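Long-range contacts in 1H-3-hydroxy-4-oxoquinoline 2,4-dioxygenase (Pseudomonas putida, PDB 3IBT), which catalyses the cofactor-independent dioxygenation of 3-hydroxy-1H-quinolin-4-one, opening its ring to N-formylanthranilate with release of carbon monoxide: residues Met11-Ser16 / His49-Asp54; Ala45-Val50 / Ala257-Leu262. All blocks are in the same frame, centred on the assembly; numbering follows the deposited sequence.

Contact 1 (Met11-Ser16 / His49-Asp54); sequences MTYSES and HVICPD
Tyr13-Ser16 of strand 9-16 pairs antiparallel with strand 49-53, where the alpha/beta-hydrolase sheet passes from its antiparallel margin to its parallel strands. Ser14 N gives a nearly straight bond to Cys52 O (171°) and Cys52 N returns a more bent one to Ser14 O; Ser16 and Val50 form the next hydrogen-bonded pair. The tight face carries Tyr13, Ile51 and Pro53: Ile51 CG2 meets the Tyr13 ring obliquely at CD1, and Tyr13 CB lies 4.2 Å from Pro53 CB. Phe80 of helix 70-83 adds an edge-to-face contact to Tyr13. Beside them His49, its CG trans to the backbone N (chi1 173°), carries its ring across to strand 9-16, where NE2 donates in the ring plane to Glu15 OE2 at 2.6 Å; Lys84 forms a salt bridge with that same oxygen. With a leucine in place of Glu15, NE2 of the buried His49 would probably lose its acceptor and Lys84 its carboxylate mate. On the reverse face Cys52 and Val50 are buried, but Ser14 and Ser16 are partly exposed, Ser14 OG merely resting 3.4 Å from Cys52 CB. Beyond the paired residues, Thr12 OG1 donates to Asp54 OD2, reaching the anti side of the carboxylate 22° out of its plane.

Contact 2 (Ala45-Val50 / Ala257-Leu262); sequences ARDFHV and AIREFL
Arg259, near the end of helix 251-261, reaches Asp47 and Phe48 in the turn that leads into strand 49-53, so this contact ties the C-terminal helix of the alpha/beta-hydrolase fold to the loop at one end of its sheet. Along the Arg259 side chain, CB meets nothing across the contact; CG, next along, lies 3.4 Å from Asp47 OD2 and near the edge of the Phe48 ring at CE1. CD lies against both Asp47 OD2 and Arg46 NH2. A bend at chi3 (-70°) then turns the head group, so that NE can donate to Gln256 OE1 of its own helix. CZ lies beneath Arg46, whose NH2 sits over one guanidinium face, the two planes 50° apart. Arg259 NH1 completes the salt bridge to Asp47 OD2 at 3.2 Å, coming from above the carboxylate plane. Arg46 holds the same carboxylate side-on, NE to OD1 and NH2 to OD2, which probably offsets the closeness of the two arginines: both charges share one anion. Deeper in, Phe48 and Leu262 form the apolar half of the contact, and both also touch Leu24 of strand 23-27. Leu262, just past the helix, is still tied back by its N to Ile258 O at 2.9 Å; its CD2 approaches the Phe48 ring obliquely, 3.9 Å from CE2.

How the contacts relate
The two contacts meet on one stretch of chain: His49 and Val50 belong to both ranges but bond only in contact 1, while Arg46, Asp47 and Phe48 just ahead of them carry contact 2. Contact 1 is largely buried and joins neighbouring strands through backbone bonds, with side chains filling in on both faces. Contact 2 is smaller and partly exposed, has no backbone bond between its segments, and joins a loop to a helix by side chains alone. Contact 1 has a His-carboxylate hydrogen bond at its margin, whereas contact 2 centres on a salt-bridge network of two arginines around Asp47. Ser16 O packs against Ala45 CB, 3.9 Å away, where the two regions touch.

Contact 1 (Met11-Ser16 / His49-Asp54)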
loop_
_atom_site.group_PDB
_atom_site.type_symbol
_atom_site.label_atom_id
_atom_site.label_comp_id
_atom_site.label_asym_id
_atom_site.label_seq_id
_atom_site.Cartn_x
_atom_site.Cartn_y
_atom_site.Cartn_z
HETATM N N MSE A 11 -14.752 6.815 4.658
HETATM C CA MSE A 11 -13.698 5.941 5.137
HETATM C C MSE A 11 -13.435 6.326 6.602
HETATM O O MSE A 11 -13.157 7.538 6.926
HETATM C CB MSE A 11 -12.439 6.149 4.302
HETATM C CG MSE A 11 -12.416 7.531 3.641
HETATM SE SE MSE A 11 -11.166 7.692 2.112
HETATM C CE MSE A 11 -11.459 5.983 1.067
ATOM N N THR A 12 -13.550 5.286 7.478
ATOM C CA THR A 12 -13.120 5.457 8.858
ATOM C C THR A 12 -11.592 5.626 8.872
ATOM O O THR A 12 -10.882 5.008 8.059
ATOM C CB THR A 12 -13.568 4.277 9.763
ATOM O OG1 THR A 12 -13.572 3.032 9.001
ATOM C CG2 THR A 12 -15.013 4.547 10.390
ATOM N N TYR A 13 -11.066 6.486 9.740
ATOM C CA TYR A 13 -9.614 6.651 9.801
ATOM C C TYR A 13 -9.121 6.849 11.219
ATOM O O TYR A 13 -9.808 7.458 12.042
ATOM C CB TYR A 13 -9.136 7.784 8.876
ATOM C CG TYR A 13 -9.303 9.188 9.424
ATOM C CD1 TYR A 13 -8.291 9.788 10.173
ATOM C CD2 TYR A 13 -10.467 9.930 9.188
ATOM C CE1 TYR A 13 -8.431 11.091 10.693
ATOM C CE2 TYR A 13 -10.612 11.243 9.708
ATOM C CZ TYR A 13 -9.587 11.802 10.459
ATOM O OH TYR A 13 -9.692 13.057 10.965
ATOM N N SER A 14 -7.927 6.326 11.511
ATOM C CA SER A 14 -7.307 6.495 12.841
ATOM C C SER A 14 -6.282 7.609 12.810
ATOM O O SER A 14 -5.663 7.883 11.759
ATOM C CB SER A 14 -6.650 5.204 13.360
ATOM O OG SER A 14 -5.414 4.940 12.690
ATOM N N GLU A 15 -6.120 8.245 13.962
ATOM C CA GLU A 15 -5.212 9.346 14.086
ATOM C C GLU A 15 -4.419 9.109 15.331
ATOM O O GLU A 15 -4.976 8.747 16.381
ATOM C CB GLU A 15 -5.977 10.638 14.198
ATOM C CG GLU A 15 -5.279 11.793 13.539
ATOM C CD GLU A 15 -6.113 13.061 13.617
ATOM O OE1 GLU A 15 -7.110 13.108 14.392
ATOM O OE2 GLU A 15 -5.765 14.031 12.909
ATOM N N SER A 16 -3.113 9.305 15.220
ATOM C CA SER A 16 -2.214 9.016 16.308
ATOM C C SER A 16 -1.034 9.953 16.288
ATOM O O SER A 16 -0.211 9.899 15.391
ATOM C CB SER A 16 -1.779 7.553 16.252
ATOM O OG SER A 16 -2.755 6.750 16.890
ATOM N N HIS A 49 2.496 13.090 12.821
ATOM C CA HIS A 49 1.041 13.058 12.986
ATOM C C HIS A 49 0.564 11.940 12.067
ATOM O O HIS A 49 0.738 12.042 10.851
ATOM C CB HIS A 49 0.480 14.423 12.563
ATOM C CG HIS A 49 -1.016 14.501 12.522
ATOM N ND1 HIS A 49 -1.683 15.494 11.830
ATOM C CD2 HIS A 49 -1.976 13.726 13.086
ATOM C CE1 HIS A 49 -2.987 15.326 11.970
ATOM N NE2 HIS A 49 -3.190 14.260 12.725
ATOM N N VAL A 50 0.006 10.859 12.609
ATOM C CA VAL A 50 -0.151 9.654 11.777
ATOM C C VAL A 50 -1.575 9.239 11.523
ATOM O O VAL A 50 -2.285 8.829 12.452
ATOM C CB VAL A 50 0.586 8.444 12.342
ATOM C CG1 VAL A 50 0.278 7.226 11.509
ATOM C CG2 VAL A 50 2.088 8.700 12.396
ATOM N N ILE A 51 -1.964 9.295 10.246
ATOM C CA ILE A 51 -3.322 8.968 9.815
ATOM C C ILE A 51 -3.391 7.636 9.061
ATOM O O ILE A 51 -2.872 7.537 7.962
ATOM C CB ILE A 51 -3.900 10.059 8.895
ATOM C CG1 ILE A 51 -3.530 11.464 9.397
ATOM C CG2 ILE A 51 -5.386 9.867 8.772
ATOM C CD1 ILE A 51 -4.713 12.489 9.453
ATOM N N CYS A 52 -4.025 6.620 9.631
ATOM C CA CYS A 52 -4.213 5.391 8.887
ATOM C C CYS A 52 -5.662 5.322 8.387
ATOM O O CYS A 52 -6.558 4.973 9.162
ATOM C CB CYS A 52 -3.886 4.172 9.740
ATOM S SG CYS A 52 -2.190 4.124 10.329
ATOM N N PRO A 53 -5.920 5.692 7.106
ATOM C CA PRO A 53 -7.277 5.533 6.517
ATOM C C PRO A 53 -7.730 4.126 6.049
ATOM O O PRO A 53 -6.936 3.211 5.910
ATOM C CB PRO A 53 -7.290 6.525 5.343
ATOM C CG PRO A 53 -5.877 6.998 5.160
ATOM C CD PRO A 53 -4.978 6.343 6.176
ATOM N N ASP A 54 -9.038 3.976 5.860
ATOM C CA ASP A 54 -9.628 2.722 5.377
ATOM C C ASP A 54 -10.328 2.985 4.057
ATOM O O ASP A 54 -11.392 3.629 4.005
ATOM C CB ASP A 54 -10.640 2.135 6.373
ATOM C CG ASP A 54 -10.156 2.189 7.806
ATOM O OD1 ASP A 54 -8.900 2.257 7.989
ATOM O OD2 ASP A 54 -11.018 2.149 8.734
#

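Contact 2 (Ala45-Val50 / Ala257-Leu262)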
loop_
_atom_site.group_PDB
_atom_site.type_symbol
_atom_site.label_atom_id
_atom_site.label_comp_id
_atom_site.label_asym_id
_atom_site.label_seq_id
_atom_site.Cartn_x
_atom_site.Cartn_y
_atom_site.Cartn_z
ATOM N N ALA A 45 4.225 7.495 16.091
ATOM C CA ALA A 45 3.389 8.520 16.760
ATOM C C ALA A 45 4.221 9.487 17.614
ATOM O O ALA A 45 3.703 10.467 18.188
ATOM C CB ALA A 45 2.289 7.884 17.591
ATOM N N ARG A 46 5.518 9.199 17.660
ATOM C CA ARG A 46 6.484 9.954 18.419
ATOM C C ARG A 46 6.859 11.208 17.618
ATOM O O ARG A 46 6.976 12.308 18.197
ATOM C CB ARG A 46 7.704 9.040 18.621
ATOM C CG ARG A 46 8.708 9.415 19.738
ATOM C CD ARG A 46 10.019 8.530 19.617
ATOM N NE ARG A 46 10.688 8.583 18.289
ATOM C CZ ARG A 46 11.895 8.058 17.991
ATOM N NH1 ARG A 46 12.612 7.413 18.922
ATOM N NH2 ARG A 46 12.399 8.193 16.751
ATOM N N ASP A 47 7.015 11.021 16.291
ATOM C CA ASP A 47 7.643 12.007 15.407
ATOM C C ASP A 47 6.672 12.671 14.487
ATOM O O ASP A 47 6.789 13.862 14.199
ATOM C CB ASP A 47 8.721 11.352 14.567
ATOM C CG ASP A 47 9.784 10.711 15.410
ATOM O OD1 ASP A 47 10.005 11.216 16.520
ATOM O OD2 ASP A 47 10.393 9.698 14.988
ATOM N N PHE A 48 5.696 11.892 14.057
ATOM C CA PHE A 48 4.762 12.312 13.054
ATOM C C PHE A 48 3.339 12.370 13.556
ATOM O O PHE A 48 3.012 11.762 14.561
ATOM C CB PHE A 48 4.779 11.288 11.981
ATOM C CG PHE A 48 6.086 11.133 11.351
ATOM C CD1 PHE A 48 6.969 10.175 11.799
ATOM C CD2 PHE A 48 6.436 11.920 10.271
ATOM C CE1 PHE A 48 8.168 10.014 11.189
ATOM C CE2 PHE A 48 7.637 11.763 9.661
ATOM C CZ PHE A 48 8.503 10.810 10.121
ATOM N N HIS A 49 2.496 13.090 12.821
ATOM C CA HIS A 49 1.041 13.058 12.986
ATOM C C HIS A 49 0.564 11.940 12.067
ATOM O O HIS A 49 0.738 12.042 10.851
ATOM C CB HIS A 49 0.480 14.423 12.563
ATOM C CG HIS A 49 -1.016 14.501 12.522
ATOM N ND1 HIS A 49 -1.683 15.494 11.830
ATOM C CD2 HIS A 49 -1.976 13.726 13.086
ATOM C CE1 HIS A 49 -2.987 15.326 11.970
ATOM N NE2 HIS A 49 -3.190 14.260 12.725
ATOM N N VAL A 50 0.006 10.859 12.609
ATOM C CA VAL A 50 -0.151 9.654 11.777
ATOM C C VAL A 50 -1.575 9.239 11.523
ATOM O O VAL A 50 -2.285 8.829 12.452
ATOM C CB VAL A 50 0.586 8.444 12.342
ATOM C CG1 VAL A 50 0.278 7.226 11.509
ATOM C CG2 VAL A 50 2.088 8.700 12.396
ATOM N N ALA A 257 13.314 3.053 8.891
ATOM C CA ALA A 257 13.512 3.382 7.483
ATOM C C ALA A 257 12.656 4.568 7.093
ATOM O O ALA A 257 13.130 5.452 6.354
ATOM C CB ALA A 257 13.166 2.196 6.624
ATOM N N ILE A 258 11.402 4.569 7.579
ATOM C CA ILE A 258 10.466 5.673 7.353
ATOM C C ILE A 258 11.055 6.904 8.010
ATOM O O ILE A 258 11.231 7.932 7.377
ATOM C CB ILE A 258 9.059 5.371 7.895
ATOM C CG1 ILE A 258 8.397 4.271 7.066
ATOM C CG2 ILE A 258 8.192 6.626 7.864
ATOM C CD1 ILE A 258 7.142 3.747 7.660
ATOM N N ARG A 259 11.442 6.758 9.266
ATOM C CA ARG A 259 12.083 7.844 9.975
ATOM C C ARG A 259 13.233 8.407 9.203
ATOM O O ARG A 259 13.340 9.612 9.094
ATOM C CB ARG A 259 12.594 7.383 11.314
ATOM C CG ARG A 259 11.945 8.063 12.483
ATOM C CD ARG A 259 12.743 7.733 13.750
ATOM N NE ARG A 259 12.623 6.325 14.188
ATOM C CZ ARG A 259 11.568 5.794 14.824
ATOM N NH1 ARG A 259 10.475 6.524 15.087
ATOM N NH2 ARG A 259 11.606 4.513 15.198
ATOM N N GLU A 260 14.103 7.555 8.677
ATOM C CA GLU A 260 15.330 8.066 8.075
ATOM C C GLU A 260 15.116 8.598 6.680
ATOM O O GLU A 260 15.746 9.568 6.285
ATOM C CB GLU A 260 16.439 7.037 8.063
ATOM C CG GLU A 260 17.163 6.926 9.383
ATOM C CD GLU A 260 17.933 5.609 9.513
ATOM O OE1 GLU A 260 18.270 5.046 8.426
ATOM O OE2 GLU A 260 18.185 5.132 10.671
ATOM N N PHE A 261 14.236 7.982 5.917
ATOM C CA PHE A 261 14.003 8.506 4.613
ATOM C C PHE A 261 13.249 9.827 4.693
ATOM O O PHE A 261 13.482 10.749 3.900
ATOM C CB PHE A 261 13.206 7.557 3.795
ATOM C CG PHE A 261 13.081 7.990 2.403
ATOM C CD1 PHE A 261 11.853 8.350 1.883
ATOM C CD2 PHE A 261 14.216 8.064 1.582
ATOM C CE1 PHE A 261 11.744 8.756 0.547
ATOM C CE2 PHE A 261 14.131 8.463 0.243
ATOM C CZ PHE A 261 12.896 8.814 -0.269
ATOM N N LEU A 262 12.333 9.936 5.638
ATOM C CA LEU A 262 11.462 11.071 5.584
ATOM C C LEU A 262 12.077 12.281 6.215
ATOM O O LEU A 262 11.369 13.259 6.411
ATOM C CB LEU A 262 10.120 10.781 6.220
ATOM C CG LEU A 262 8.981 10.413 5.282
ATOM C CD1 LEU A 262 9.285 9.186 4.504
ATOM C CD2 LEU A 262 7.744 10.174 6.116
#